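Long-range contacts in antifungal protein GAFP-1 (Gastrodia elata, PDB 1XD5), which probably binds mannose as a monomeric monocot lectin and acts as an antifungal protein of the orchid Gastrodia elata: residues G14-G19 / Y83-Q88; D90-I95 / W104-N109. All coordinates share one frame; numbering follows the deposited sequence.

Overall arrangement
The contacts adjoin where strand 84-87, part of contact 1, pairs with strand 93-96 of contact 2. Their centres lie about 10 Å apart, bridged by a probable hydrogen bond from I86 N to V94 O and by packing of L85 on I95 and L87 on V93. Both are partly buried, contact 1 nearer the chain centre. Contact 1 joins two sheets of the lectin domain through leucines, with no hydrogen bond between its segments. Contact 2 stays within one hairpin and its ends; backbone bonds, threonine hydroxyls, an asparagine amide and an arginine replace much of the apolar packing, and two waters and a sulfate also bind here.

Contact 1: G14-G19 / Y83-Q88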
loop_
_atom_site.group_PDB
_atom_site.type_symbol
_atom_site.label_atom_id
_atom_site.label_comp_id
_atom_site.label_asym_id
_atom_site.label_seq_id
_atom_site.Cartn_x
_atom_site.Cartn_y
_atom_site.Cartn_z
ATOM N N GLY A 14 -0.489 4.146 10.103
ATOM C CA GLY A 14 0.034 5.058 9.107
ATOM C C GLY A 14 -0.709 4.923 7.797
ATOM O O GLY A 14 -1.305 3.889 7.530
ATOM N N SER A 15 -0.671 5.967 6.980
ATOM C CA SER A 15 -1.490 5.993 5.785
ATOM C C SER A 15 -0.963 6.890 4.688
ATOM O O SER A 15 -0.127 7.783 4.909
ATOM C CB SER A 15 -2.924 6.423 6.143
ATOM O OG SER A 15 -2.916 7.750 6.655
ATOM N N LEU A 16 -1.466 6.629 3.491
ATOM C CA LEU A 16 -1.388 7.567 2.402
ATOM C C LEU A 16 -2.751 8.232 2.337
ATOM O O LEU A 16 -3.770 7.580 2.571
ATOM C CB LEU A 16 -1.102 6.848 1.086
ATOM C CG LEU A 16 0.130 5.946 1.017
ATOM C CD1 LEU A 16 0.259 5.426 -0.416
ATOM C CD2 LEU A 16 1.416 6.673 1.486
ATOM N N ALA A 17 -2.768 9.519 2.030
ATOM C CA ALA A 17 -4.017 10.247 1.944
ATOM C C ALA A 17 -4.019 11.169 0.732
ATOM O O ALA A 17 -2.991 11.749 0.379
ATOM C CB ALA A 17 -4.244 11.047 3.218
ATOM N N GLU A 18 -5.178 11.286 0.101
ATOM C CA GLU A 18 -5.381 12.209 -1.004
ATOM C C GLU A 18 -6.845 12.607 -0.962
ATOM O O GLU A 18 -7.716 11.810 -1.299
ATOM C CB GLU A 18 -5.028 11.540 -2.345
ATOM C CG GLU A 18 -5.103 12.454 -3.572
ATOM C CD GLU A 18 -4.495 13.833 -3.353
ATOM O OE1 GLU A 18 -3.254 13.943 -3.261
ATOM O OE2 GLU A 18 -5.259 14.817 -3.281
ATOM N N GLY A 19 -7.114 13.828 -0.506
ATOM C CA GLY A 19 -8.474 14.295 -0.343
ATOM C C GLY A 19 -9.240 13.368 0.574
ATOM O O GLY A 19 -8.815 13.135 1.700
ATOM N N TYR A 83 11.368 2.461 -6.368
ATOM C CA TYR A 83 9.940 2.326 -6.627
ATOM C C TYR A 83 9.205 3.223 -5.652
ATOM O O TYR A 83 9.756 3.607 -4.620
ATOM C CB TYR A 83 9.493 0.871 -6.451
ATOM C CG TYR A 83 10.224 -0.107 -7.343
ATOM C CD1 TYR A 83 11.328 -0.823 -6.868
ATOM C CD2 TYR A 83 9.828 -0.304 -8.664
ATOM C CE1 TYR A 83 12.014 -1.709 -7.690
ATOM C CE2 TYR A 83 10.500 -1.194 -9.494
ATOM C CZ TYR A 83 11.596 -1.885 -9.001
ATOM O OH TYR A 83 12.256 -2.770 -9.816
ATOM N N TYR A 84 7.964 3.570 -5.972
ATOM C CA TYR A 84 7.130 4.257 -4.994
ATOM C C TYR A 84 5.704 3.802 -5.129
ATOM O O TYR A 84 5.258 3.459 -6.219
ATOM C CB TYR A 84 7.239 5.791 -5.085
ATOM C CG TYR A 84 6.832 6.372 -6.412
ATOM C CD1 TYR A 84 7.729 6.411 -7.470
ATOM C CD2 TYR A 84 5.558 6.902 -6.609
ATOM C CE1 TYR A 84 7.368 6.941 -8.706
ATOM C CE2 TYR A 84 5.182 7.441 -7.851
ATOM C CZ TYR A 84 6.108 7.457 -8.885
ATOM O OH TYR A 84 5.786 7.959 -10.116
ATOM N N LEU A 85 5.020 3.778 -3.993
ATOM C CA LEU A 85 3.588 3.526 -3.914
ATOM C C LEU A 85 2.876 4.878 -3.838
ATOM O O LEU A 85 3.276 5.744 -3.064
ATOM C CB LEU A 85 3.290 2.726 -2.648
ATOM C CG LEU A 85 1.829 2.375 -2.379
ATOM C CD1 LEU A 85 1.361 1.309 -3.357
ATOM C CD2 LEU A 85 1.677 1.902 -0.938
ATOM N N ILE A 86 1.834 5.065 -4.638
ATOM C CA ILE A 86 1.134 6.343 -4.622
ATOM C C ILE A 86 -0.380 6.161 -4.642
ATOM O O ILE A 86 -0.907 5.314 -5.372
ATOM C CB ILE A 86 1.625 7.269 -5.778
ATOM C CG1 ILE A 86 1.012 8.673 -5.658
ATOM C CG2 ILE A 86 1.357 6.632 -7.154
ATOM C CD1 ILE A 86 1.694 9.726 -6.499
ATOM N N LEU A 87 -1.061 6.947 -3.812
ATOM C CA LEU A 87 -2.509 7.065 -3.873
ATOM C C LEU A 87 -2.863 8.210 -4.832
ATOM O O LEU A 87 -2.638 9.383 -4.531
ATOM C CB LEU A 87 -3.073 7.291 -2.467
ATOM C CG LEU A 87 -4.575 7.520 -2.246
ATOM C CD1 LEU A 87 -5.416 6.536 -3.002
ATOM C CD2 LEU A 87 -4.900 7.464 -0.756
ATOM N N GLN A 88 -3.393 7.854 -5.998
ATOM C CA GLN A 88 -3.646 8.822 -7.049
ATOM C C GLN A 88 -4.964 9.562 -6.858
ATOM O O GLN A 88 -5.867 9.095 -6.153
ATOM C CB GLN A 88 -3.632 8.140 -8.415
ATOM C CG GLN A 88 -2.338 7.401 -8.719
ATOM C CD GLN A 88 -2.297 6.879 -10.134
ATOM O OE1 GLN A 88 -3.343 6.667 -10.775
ATOM N NE2 GLN A 88 -1.099 6.676 -10.633
#
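The backbone O of L16 is met by a methyl group, L87 CD2, at 3.5 Å; the approach is van der Waals in kind, and no hydrogen bond joins 14-19 to 83-88. L16 is also tied by its backbone to F23 in the next strand of its own sheet. Its side chain lies across the two leucines of the other strand: CB rests on L87 CB at 4.1 Å, while the tip CD1 reaches L85 CD2 at 3.8 Å. The first torsion of L16 sets CG anti to the carbonyl carbon (chi1 -55°), sending the branch along strand 84-87 past L87 N to L85, whose side chain it crosses at a slant. L87 is also flanked by E18, whose CB sits 4.0 Å from L87 CG. E18 packs through CB and CG; the bend at chi2 (43°) leads its carboxylate away, toward a long, weak ion pair with R89. F23 and Y21 extend the apolar surface beside L85 and L87, and L4 touches L16. The strand axes approach to 7.1 Å at 44°, too far apart and too inclined for backbone pairing. Such apolar packing between separate four-stranded antiparallel sheets is characteristic of the beta-prism II fold of monocot mannose-binding lectins, whose three sheets enclose a shared core.

Contact 2: D90-I95 / W104-N109; sequences DRNVVI and WATHTN. With SO4 (sulfate ion), chain F.
R91 runs alongside the backbone of T108, starting with CB 3.6 Å from T108 O. CG and CD stay near that oxygen, and the bend at chi3 (69°) turns NE onto it: NE donates to T108 O at 2.9 Å, in the carbonyl plane and at the edge of the guanidinium. NH2 adds a weak bond to T108 O, then donates to sulfate O2 at 2.8 Å, while NH1 donates to sulfate O4, also at 2.8 Å. NH1 has a salt bridge to D35, and R38 shares the sulfate. In this crystal T108 O, D35 and the sulfate hold the guanidinium; the sulfate is probably from the crystallisation liquor.

T108 OG1 gives its proton to R91 O at 2.7 Å and accepts from T106 OG1, which receives V93 N, making a relay of hydroxyls. N92 OD1 accepts T108 N from above its amide plane (53° out), and a water links N92 ND2 to H107 ND1. D90 OD1 accepts N92 N at 3.1 Å, an Asx turn that orients 90-92. T106 N bonds V93 O and I95 N bonds W104 O, both at 2.9 Å, while I95 CD1 packs on W104 CE3.

D90, N92 and V94 lie on a QxDxNxVxY motif (Q88 to Y96), consistent with a family mannose site, though no sugar lies in this contact. The contact joins the strands of hairpin 93-96/102-105 and the loops at its open end: V93 reaches L85 and L87 of strand 84-87 and L33 of strand 31-35, whereas T106 and T108 lie against W41 of strand 38-42.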
loop_
_atom_site.group_PDB
_atom_site.type_symbol
_atom_site.label_atom_id
_atom_site.label_comp_id
_atom_site.label_asym_id
_atom_site.label_seq_id
_atom_site.Cartn_x
_atom_site.Cartn_y
_atom_site.Cartn_z
ATOM N N ASP A 90 -7.202 9.808 -8.974
ATOM C CA ASP A 90 -8.284 9.011 -9.568
ATOM C C ASP A 90 -8.644 7.797 -8.697
ATOM O O ASP A 90 -9.376 6.902 -9.139
ATOM C CB ASP A 90 -7.934 8.579 -10.995
ATOM C CG ASP A 90 -6.848 7.501 -11.039
ATOM O OD1 ASP A 90 -6.176 7.274 -10.013
ATOM O OD2 ASP A 90 -6.595 6.837 -12.067
ATOM N N ARG A 91 -8.120 7.781 -7.465
ATOM C CA ARG A 91 -8.403 6.738 -6.465
ATOM C C ARG A 91 -7.680 5.403 -6.688
ATOM O O ARG A 91 -7.873 4.459 -5.914
ATOM C CB ARG A 91 -9.916 6.504 -6.308
ATOM C CG ARG A 91 -10.315 5.992 -4.927
ATOM C CD ARG A 91 -11.780 5.615 -4.806
ATOM N NE ARG A 91 -12.101 4.415 -5.577
ATOM C CZ ARG A 91 -13.274 3.784 -5.530
ATOM N NH1 ARG A 91 -14.246 4.221 -4.732
ATOM N NH2 ARG A 91 -13.474 2.715 -6.282
ATOM N N ASN A 92 -6.868 5.309 -7.743
ATOM C CA ASN A 92 -6.048 4.116 -7.954
ATOM C C ASN A 92 -4.870 4.187 -6.999
ATOM O O ASN A 92 -4.387 5.275 -6.689
ATOM C CB ASN A 92 -5.560 3.985 -9.416
ATOM C CG ASN A 92 -5.427 2.518 -9.872
ATOM O OD1 ASN A 92 -5.659 1.597 -9.095
ATOM N ND2 ASN A 92 -5.066 2.309 -11.144
ATOM N N VAL A 93 -4.437 3.036 -6.498
ATOM C CA VAL A 93 -3.237 2.964 -5.673
ATOM C C VAL A 93 -2.277 2.144 -6.505
ATOM O O VAL A 93 -2.603 1.031 -6.898
ATOM C CB VAL A 93 -3.491 2.278 -4.315
ATOM C CG1 VAL A 93 -2.209 2.246 -3.466
ATOM C CG2 VAL A 93 -4.589 3.001 -3.549
ATOM N N VAL A 94 -1.120 2.716 -6.812
ATOM C CA VAL A 94 -0.224 2.142 -7.818
ATOM C C VAL A 94 1.222 2.152 -7.325
ATOM O O VAL A 94 1.639 3.081 -6.652
ATOM C CB VAL A 94 -0.315 2.922 -9.154
ATOM C CG1 VAL A 94 0.457 2.217 -10.292
ATOM C CG2 VAL A 94 -1.783 3.162 -9.563
ATOM N N ILE A 95 1.981 1.110 -7.661
ATOM C CA ILE A 95 3.435 1.150 -7.502
ATOM C C ILE A 95 4.050 1.452 -8.866
ATOM O O ILE A 95 3.736 0.777 -9.857
ATOM C CB ILE A 95 4.003 -0.186 -6.954
ATOM C CG1 ILE A 95 3.349 -0.554 -5.620
ATOM C CG2 ILE A 95 5.541 -0.092 -6.802
ATOM C CD1 ILE A 95 3.684 -1.955 -5.109
ATOM N N TRP A 104 2.199 -2.544 -10.165
ATOM C CA TRP A 104 1.101 -3.064 -9.359
ATOM C C TRP A 104 0.057 -1.973 -9.203
ATOM O O TRP A 104 0.402 -0.792 -9.188
ATOM C CB TRP A 104 1.609 -3.493 -7.982
ATOM C CG TRP A 104 0.582 -4.176 -7.115
ATOM C CD1 TRP A 104 0.145 -5.485 -7.199
ATOM C CD2 TRP A 104 -0.138 -3.587 -6.031
ATOM N NE1 TRP A 104 -0.792 -5.733 -6.219
ATOM C CE2 TRP A 104 -0.982 -4.590 -5.485
ATOM C CE3 TRP A 104 -0.143 -2.312 -5.443
ATOM C CZ2 TRP A 104 -1.830 -4.349 -4.400
ATOM C CZ3 TRP A 104 -0.986 -2.075 -4.352
ATOM C CH2 TRP A 104 -1.818 -3.087 -3.850
ATOM N N ALA A 105 -1.204 -2.378 -9.073
ATOM C CA ALA A 105 -2.298 -1.453 -8.801
ATOM C C ALA A 105 -3.420 -2.163 -8.062
ATOM O O ALA A 105 -3.580 -3.379 -8.188
ATOM C CB ALA A 105 -2.825 -0.846 -10.108
ATOM N N THR A 106 -4.199 -1.402 -7.297
ATOM C CA THR A 106 -5.393 -1.939 -6.648
ATOM C C THR A 106 -6.551 -1.987 -7.637
ATOM O O THR A 106 -7.544 -2.677 -7.391
ATOM C CB THR A 106 -5.797 -1.091 -5.433
ATOM O OG1 THR A 106 -5.830 0.287 -5.820
ATOM C CG2 THR A 106 -4.736 -1.150 -4.336
ATOM N N HIS A 107 -6.411 -1.251 -8.746
ATOM C CA HIS A 107 -7.458 -1.108 -9.756
ATOM C C HIS A 107 -8.724 -0.534 -9.141
ATOM O O HIS A 107 -9.838 -1.002 -9.404
ATOM C CB HIS A 107 -7.726 -2.438 -10.474
ATOM C CG HIS A 107 -6.486 -3.074 -11.018
ATOM N ND1 HIS A 107 -5.740 -2.500 -12.024
ATOM C CD2 HIS A 107 -5.835 -4.206 -10.665
ATOM C CE1 HIS A 107 -4.694 -3.263 -12.285
ATOM N NE2 HIS A 107 -4.727 -4.304 -11.472
ATOM N N THR A 108 -8.534 0.491 -8.316
ATOM C CA THR A 108 -9.650 1.173 -7.696
ATOM C C THR A 108 -9.898 2.505 -8.369
ATOM O O THR A 108 -10.594 3.341 -7.819
ATOM C CB THR A 108 -9.410 1.372 -6.186
ATOM O OG1 THR A 108 -8.044 1.754 -5.945
ATOM C CG2 THR A 108 -9.597 0.057 -5.448
ATOM N N ASN A 109 -9.323 2.694 -9.559
ATOM C CA ASN A 109 -9.524 3.917 -10.333
ATOM C C ASN A 109 -11.004 4.152 -10.603
ATOM O O ASN A 109 -11.745 3.213 -10.888
ATOM C CB ASN A 109 -8.788 3.844 -11.666
ATOM C CG ASN A 109 -9.096 2.570 -12.425
ATOM O OD1 ASN A 109 -8.847 1.469 -11.930
ATOM N ND2 ASN A 109 -9.664 2.708 -13.619
HETATM S S SO4 F . -16.970 1.691 -5.666
HETATM O O1 SO4 F . -17.745 1.662 -6.888
HETATM O O2 SO4 F . -15.705 1.003 -5.891
HETATM O O3 SO4 F . -17.687 0.991 -4.609
HETATM O O4 SO4 F . -16.746 3.083 -5.281
HETATM O O HOH W 1 -13.070 1.134 -8.882
HETATM O O HOH W 2 -5.171 0.041 -12.991
#